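Local coordinates for putative mannose-6-phosphate isomerase YvyI (Bacillus subtilis, PDB 1QWR), which catalyses, as a putative zinc-dependent type 1 phosphomannose isomerase, the interconversion of D-mannose 6-phosphate and D-fructose 6-phosphate, at residues 98-103 with 219-224; 136-139 with 143-146; 156-161 with 223-228. One frame throughout, in Å; residues are numbered along the deposited sequence.

Contact 1 of 3, residues 98-103 with 219-224; sequences IKVHPD and NAATVP. With ZN (zinc ion), chain E; SO4 (sulfate ion), chain C.
V100 and P102 lay a thin apolar seam against A220 and A221, where helix 214-220 runs out into an extended chain. The CG2 methyl of V100 does most of the touching: it lies 4.1 Å from A221 CA and 4.2 Å from A220 CB. CG2 stands anti to the backbone N of V100, which turns it to the helix end. Beside it, P102 CB meets A220 CB at 4.1 Å. No direct hydrogen bond crosses the seam, but a water bridges it, donating to A220 O at 2.6 Å and weakly accepting from D103 N.

Just past the strand end, H101 points away from this packing and into the zinc site of the cupin-type catalytic domain. H101 NE2 binds the metal at 2.5 Å, with the ion in the ring plane; E119, H176 and a water are further ligands, and A193 O holds ND1. K99 NZ gives a 2.9 Å hydrogen bond to O4 of a sulfate, probably from the crystallisation liquor, that R196, probably catalytic, also binds, a position consistent with binding the substrate's phosphate. With alanine in place of K99, O4 would lack this charged donor and the anion would probably be held less firmly. T96 OG1 and S97 O, also bonded to NZ, position it.

Strand 98-100 pairs with strand 195-198, P102 leans on helix 104-110, and A221 rests against L144 of helix 141-149.

Contact 2 of 3, residues 136-139 with 143-146; sequences HTAR and ELVT
The chain from A138 turns into helix 141-149, bringing the CA atoms of A138 and L144 within 5.1 Å. A138 CB then sits against the helix backbone, 3.6 Å from L144 N, and touches L144 CB. With CG swung opposite the backbone N (chi1 177°), L144 carries CD1 over one face of the H136 imidazole, 4.2 Å from H136 CD2 and offset toward the ring's rim. L156 and V223 close round the same leucine.

On the outer side E143 extends its chain back to R139. Its OE2 accepts the backbone N-H of R139 at 2.9 Å, the donor standing well above the carboxylate plane. The R139 side chain, bent at chi3, brings NE to 3.4 Å from E143 OE1 in a salt bridge whose hydrogen bond is weak; the carboxylate lies at the guanidinium edge, the two planes 44° apart.

E143 OE2 thus ties the first turn of helix 141-149 to the loop leaving strand 131-136, a local loop-to-helix junction, while S140 OG accepts the N-H of E143. The short backbone bond is the firm link, and the longer ion pair at the contact's outer edge probably adds only a loose electrostatic clasp over the apolar A138-L144 packing.

Contact 3 of 3, residues 156-161 with 223-228; sequences LLRRIK and VPHVDG
R158 reaches from the edge strand 157-161 across to H225 and D227, its NE lying 4.3 Å from H225 CD2 in an oblique approach to the imidazole. The arginine chain bends at chi3, which swings the guanidinium along the neighbouring loop. There its edge faces D227: NH2 is 3.8 Å from OD2, a long salt bridge, with guanidinium and carboxylate planes 57° apart. A water fills in the link; it accepts from R158 NE at 3.0 Å and lies 3.2 Å from D227 OD1, to which it can donate.

Within the loop, H225 NE2 donates to D227 OD1 at 2.7 Å. The bond is nearly straight (166°), with D227 OD1 almost in the plane of the H225 ring, although it arrives at the carboxylate from 44° above its plane. Y134 of strand 131-136 meets the H225 ring at about a right angle, and D227 also touches Y134, setting the pair against the sheet to which R158 belongs.

Of these links the His-carboxylate bond is the short and direct one. It probably fixes the rotation of both side chains, whereas R158 and D227 are joined by a long salt bridge and probably a water, at a surface crossing between strand and loop.

In the fold
Contact 1 is the buried one, contact 2 is half buried, and contact 3 lies at the surface; the chemistry changes accordingly, from methyl packing beside a metal and anion site, through apolar packing edged by a carboxylate clasp, to a partly water-bridged ionic crossing. The chain leaving helix 214-220 supplies A220 and A221 to contact 1 and H225 and D227 to contact 3. Between them it packs on contact 2, V223 CG1 lying 3.6 Å from A138 O. Contacts 2 and 3 meet just past the paired strands 131-136 and 157-161, T137 N being 2.8 Å from L156 O in a probable hydrogen bond. Of the three, only contact 1 includes a zinc ligand.

Contact 1 of 3, residues 98-103 with 219-224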
# COMPACT_ATOMS: atom_id res chain seq x y z
N ILE A 98 -4.64 -8.83 -14.07
CA ILE A 98 -3.29 -8.56 -14.58
C ILE A 98 -3.43 -7.10 -14.99
O ILE A 98 -4.37 -6.73 -15.72
CB ILE A 98 -2.94 -9.47 -15.78
CG1 ILE A 98 -2.88 -10.92 -15.30
CG2 ILE A 98 -1.61 -9.07 -16.36
CD1 ILE A 98 -2.51 -11.92 -16.37
N LYS A 99 -2.50 -6.26 -14.53
CA LYS A 99 -2.64 -4.84 -14.79
C LYS A 99 -1.34 -4.05 -14.82
O LYS A 99 -0.27 -4.59 -14.55
CB LYS A 99 -3.53 -4.26 -13.67
CG LYS A 99 -3.06 -4.64 -12.26
CD LYS A 99 -4.15 -4.37 -11.22
CE LYS A 99 -3.80 -4.97 -9.87
NZ LYS A 99 -4.41 -6.31 -9.66
N VAL A 100 -1.47 -2.77 -15.16
CA VAL A 100 -0.35 -1.83 -15.18
C VAL A 100 -0.88 -0.48 -14.67
O VAL A 100 -2.03 -0.11 -14.95
CB VAL A 100 0.22 -1.65 -16.61
CG1 VAL A 100 -0.89 -1.29 -17.57
CG2 VAL A 100 1.27 -0.54 -16.62
N HIS A 101 -0.04 0.25 -13.93
CA HIS A 101 -0.42 1.57 -13.43
C HIS A 101 0.40 2.58 -14.19
O HIS A 101 1.58 2.37 -14.41
CB HIS A 101 -0.09 1.72 -11.93
CG HIS A 101 -0.82 0.76 -11.06
ND1 HIS A 101 -2.19 0.75 -10.95
CD2 HIS A 101 -0.36 -0.21 -10.23
CE1 HIS A 101 -2.55 -0.19 -10.09
NE2 HIS A 101 -1.46 -0.78 -9.64
N PRO A 102 -0.23 3.69 -14.61
CA PRO A 102 0.51 4.71 -15.35
C PRO A 102 1.37 5.55 -14.42
O PRO A 102 1.19 5.54 -13.18
CB PRO A 102 -0.60 5.54 -15.98
CG PRO A 102 -1.67 5.50 -14.92
CD PRO A 102 -1.67 4.04 -14.51
N ASP A 103 2.30 6.30 -15.02
CA ASP A 103 3.17 7.18 -14.25
C ASP A 103 2.43 8.50 -14.11
O ASP A 103 1.31 8.64 -14.62
CB ASP A 103 4.54 7.34 -14.96
CG ASP A 103 4.46 8.15 -16.26
OD1 ASP A 103 3.36 8.36 -16.79
OD2 ASP A 103 5.52 8.57 -16.74
N ASN A 219 -0.11 1.34 -23.74
CA ASN A 219 0.54 2.65 -23.80
C ASN A 219 1.36 2.94 -22.53
O ASN A 219 2.45 3.50 -22.59
CB ASN A 219 -0.50 3.75 -23.98
CG ASN A 219 -0.84 4.00 -25.43
OD1 ASN A 219 -0.04 4.59 -26.17
ND2 ASN A 219 -2.01 3.56 -25.85
N ALA A 220 0.83 2.55 -21.38
CA ALA A 220 1.53 2.83 -20.12
C ALA A 220 2.62 1.85 -19.76
O ALA A 220 3.51 2.16 -18.94
CB ALA A 220 0.52 2.90 -18.97
N ALA A 221 2.56 0.67 -20.35
CA ALA A 221 3.50 -0.39 -20.04
C ALA A 221 4.90 -0.18 -20.55
O ALA A 221 5.12 0.26 -21.68
CB ALA A 221 2.95 -1.74 -20.56
N THR A 222 5.86 -0.51 -19.70
CA THR A 222 7.27 -0.42 -20.04
C THR A 222 7.64 -1.67 -20.82
O THR A 222 7.45 -2.79 -20.35
CB THR A 222 8.10 -0.41 -18.79
OG1 THR A 222 7.71 0.72 -18.00
CG2 THR A 222 9.59 -0.33 -19.12
N VAL A 223 8.17 -1.49 -22.02
CA VAL A 223 8.57 -2.61 -22.86
C VAL A 223 9.94 -2.30 -23.47
O VAL A 223 10.11 -1.25 -24.07
CB VAL A 223 7.57 -2.82 -24.00
CG1 VAL A 223 8.00 -4.01 -24.85
CG2 VAL A 223 6.16 -3.00 -23.44
N PRO A 224 10.93 -3.21 -23.32
CA PRO A 224 10.83 -4.48 -22.61
C PRO A 224 10.86 -4.26 -21.10
O PRO A 224 11.15 -3.17 -20.63
CB PRO A 224 12.07 -5.23 -23.07
CG PRO A 224 13.07 -4.13 -23.20
CD PRO A 224 12.26 -3.06 -23.93
ZN ZN E . -1.29 -2.88 -8.28
S SO4 C . -7.79 -5.26 -9.18
O1 SO4 C . -7.65 -6.58 -9.85
O2 SO4 C . -9.00 -5.26 -8.35
O3 SO4 C . -7.85 -4.19 -10.18
O4 SO4 C . -6.62 -5.05 -8.32
O HOH W 1 3.40 4.43 -17.64
O HOH W 2 -2.45 -1.16 -6.73

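Contact 2 of 3, residues 136-139 with 143-146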
# COMPACT_ATOMS: atom_id res chain seq x y z
N HIS A 136 7.23 -9.09 -17.77
CA HIS A 136 6.83 -9.89 -18.92
C HIS A 136 8.00 -10.13 -19.86
O HIS A 136 9.08 -9.56 -19.68
CB HIS A 136 5.71 -9.19 -19.68
CG HIS A 136 6.16 -7.91 -20.31
ND1 HIS A 136 6.13 -6.70 -19.65
CD2 HIS A 136 6.72 -7.67 -21.52
CE1 HIS A 136 6.67 -5.77 -20.41
NE2 HIS A 136 7.03 -6.33 -21.55
N THR A 137 7.78 -10.93 -20.90
CA THR A 137 8.86 -11.26 -21.83
C THR A 137 8.82 -10.54 -23.18
O THR A 137 9.74 -10.73 -24.00
CB THR A 137 8.86 -12.77 -22.14
OG1 THR A 137 7.58 -13.12 -22.68
CG2 THR A 137 9.12 -13.57 -20.88
N ALA A 138 7.79 -9.75 -23.43
CA ALA A 138 7.67 -9.05 -24.71
C ALA A 138 8.81 -8.08 -24.94
O ALA A 138 9.20 -7.33 -24.06
CB ALA A 138 6.34 -8.33 -24.79
N ARG A 139 9.35 -8.11 -26.16
CA ARG A 139 10.48 -7.26 -26.53
C ARG A 139 10.07 -5.97 -27.22
O ARG A 139 10.89 -5.06 -27.38
CB ARG A 139 11.43 -8.07 -27.42
CG ARG A 139 11.99 -9.33 -26.74
CD ARG A 139 12.78 -10.19 -27.72
NE ARG A 139 11.92 -10.83 -28.71
CZ ARG A 139 12.36 -11.49 -29.78
NH1 ARG A 139 13.66 -11.59 -30.01
NH2 ARG A 139 11.50 -12.05 -30.62
N GLU A 143 4.64 -6.96 -29.99
CA GLU A 143 4.74 -8.32 -29.45
C GLU A 143 3.85 -8.46 -28.20
O GLU A 143 3.16 -9.45 -28.02
CB GLU A 143 6.20 -8.60 -29.10
CG GLU A 143 6.56 -10.02 -28.68
CD GLU A 143 8.07 -10.23 -28.65
OE1 GLU A 143 8.72 -10.10 -29.71
OE2 GLU A 143 8.63 -10.51 -27.57
N LEU A 144 3.88 -7.45 -27.33
CA LEU A 144 3.06 -7.47 -26.13
C LEU A 144 1.59 -7.59 -26.56
O LEU A 144 0.84 -8.43 -26.05
CB LEU A 144 3.28 -6.18 -25.33
CG LEU A 144 2.43 -6.01 -24.06
CD1 LEU A 144 2.88 -7.04 -23.05
CD2 LEU A 144 2.59 -4.58 -23.50
N VAL A 145 1.19 -6.75 -27.52
CA VAL A 145 -0.18 -6.76 -28.02
C VAL A 145 -0.54 -8.14 -28.57
O VAL A 145 -1.60 -8.69 -28.24
CB VAL A 145 -0.37 -5.71 -29.12
CG1 VAL A 145 -1.66 -5.98 -29.90
CG2 VAL A 145 -0.42 -4.33 -28.49
N THR A 146 0.34 -8.70 -29.39
CA THR A 146 0.12 -10.01 -29.99
C THR A 146 -0.06 -11.10 -28.93
O THR A 146 -1.00 -11.89 -28.99
CB THR A 146 1.31 -10.41 -30.89
OG1 THR A 146 1.47 -9.42 -31.92
CG2 THR A 146 1.08 -11.77 -31.53

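Contact 3 of 3, residues 156-161 with 223-228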
# COMPACT_ATOMS: atom_id res chain seq x y z
N LEU A 156 4.13 -15.06 -21.89
CA LEU A 156 4.29 -13.63 -21.64
C LEU A 156 4.66 -13.21 -20.22
O LEU A 156 5.65 -12.51 -20.01
CB LEU A 156 3.02 -12.88 -22.02
CG LEU A 156 3.08 -11.37 -21.73
CD1 LEU A 156 4.18 -10.71 -22.57
CD2 LEU A 156 1.72 -10.74 -22.02
N LEU A 157 3.85 -13.64 -19.26
CA LEU A 157 4.06 -13.26 -17.86
C LEU A 157 5.26 -13.87 -17.18
O LEU A 157 5.67 -14.99 -17.47
CB LEU A 157 2.82 -13.60 -17.04
CG LEU A 157 1.46 -13.13 -17.56
CD1 LEU A 157 0.39 -13.59 -16.59
CD2 LEU A 157 1.44 -11.62 -17.73
N ARG A 158 5.85 -13.10 -16.27
CA ARG A 158 6.98 -13.57 -15.49
C ARG A 158 6.41 -13.72 -14.08
O ARG A 158 5.64 -12.88 -13.60
CB ARG A 158 8.13 -12.56 -15.51
CG ARG A 158 8.81 -12.44 -16.87
CD ARG A 158 9.81 -11.29 -16.91
NE ARG A 158 10.92 -11.44 -15.97
CZ ARG A 158 11.95 -12.26 -16.14
NH1 ARG A 158 12.02 -13.03 -17.22
NH2 ARG A 158 12.92 -12.31 -15.23
N ARG A 159 6.78 -14.81 -13.41
CA ARG A 159 6.26 -15.06 -12.08
C ARG A 159 7.37 -15.19 -11.05
O ARG A 159 8.47 -15.63 -11.36
CB ARG A 159 5.40 -16.33 -12.10
CG ARG A 159 4.15 -16.19 -12.96
CD ARG A 159 3.44 -17.52 -13.15
NE ARG A 159 2.08 -17.36 -13.69
CZ ARG A 159 0.99 -17.16 -12.94
NH1 ARG A 159 1.08 -17.09 -11.62
NH2 ARG A 159 -0.19 -17.03 -13.52
N ILE A 160 7.07 -14.78 -9.82
CA ILE A 160 8.04 -14.84 -8.74
C ILE A 160 7.40 -15.53 -7.56
O ILE A 160 6.28 -15.21 -7.19
CB ILE A 160 8.48 -13.43 -8.30
CG1 ILE A 160 9.12 -12.69 -9.48
CG2 ILE A 160 9.44 -13.52 -7.13
CD1 ILE A 160 9.60 -11.28 -9.14
N LYS A 161 8.12 -16.49 -6.99
CA LYS A 161 7.64 -17.25 -5.84
C LYS A 161 7.89 -16.38 -4.62
O LYS A 161 9.00 -15.89 -4.42
CB LYS A 161 8.42 -18.56 -5.71
CG LYS A 161 7.58 -19.70 -5.18
CD LYS A 161 6.93 -19.32 -3.86
CE LYS A 161 5.88 -20.32 -3.45
NZ LYS A 161 5.01 -19.74 -2.40
N VAL A 223 8.17 -1.49 -22.02
CA VAL A 223 8.57 -2.61 -22.86
C VAL A 223 9.94 -2.30 -23.47
O VAL A 223 10.11 -1.25 -24.07
CB VAL A 223 7.57 -2.82 -24.00
CG1 VAL A 223 8.00 -4.01 -24.85
CG2 VAL A 223 6.16 -3.00 -23.44
N PRO A 224 10.93 -3.21 -23.32
CA PRO A 224 10.83 -4.48 -22.61
C PRO A 224 10.86 -4.26 -21.10
O PRO A 224 11.15 -3.17 -20.63
CB PRO A 224 12.07 -5.23 -23.07
CG PRO A 224 13.07 -4.13 -23.20
CD PRO A 224 12.26 -3.06 -23.93
N HIS A 225 10.55 -5.32 -20.36
CA HIS A 225 10.58 -5.23 -18.91
C HIS A 225 12.00 -5.47 -18.46
O HIS A 225 12.67 -6.37 -18.96
CB HIS A 225 9.71 -6.31 -18.26
CG HIS A 225 9.87 -6.37 -16.77
ND1 HIS A 225 9.24 -5.50 -15.92
CD2 HIS A 225 10.65 -7.16 -15.99
CE1 HIS A 225 9.62 -5.74 -14.68
NE2 HIS A 225 10.48 -6.74 -14.69
N VAL A 226 12.44 -4.68 -17.50
CA VAL A 226 13.77 -4.84 -16.91
C VAL A 226 13.53 -4.80 -15.40
O VAL A 226 12.90 -3.87 -14.90
CB VAL A 226 14.72 -3.69 -17.33
CG1 VAL A 226 16.07 -3.85 -16.63
CG2 VAL A 226 14.91 -3.70 -18.85
N ASP A 227 13.99 -5.83 -14.68
CA ASP A 227 13.82 -5.86 -13.22
C ASP A 227 14.70 -4.81 -12.60
O ASP A 227 15.90 -4.75 -12.88
CB ASP A 227 14.23 -7.22 -12.64
CG ASP A 227 13.15 -8.26 -12.77
OD1 ASP A 227 11.96 -7.90 -12.82
OD2 ASP A 227 13.51 -9.47 -12.80
N GLY A 228 14.11 -3.96 -11.76
CA GLY A 228 14.88 -2.93 -11.10
C GLY A 228 15.64 -3.52 -9.93
O GLY A 228 15.48 -4.70 -9.60
O HOH W 3 10.58 -10.80 -13.06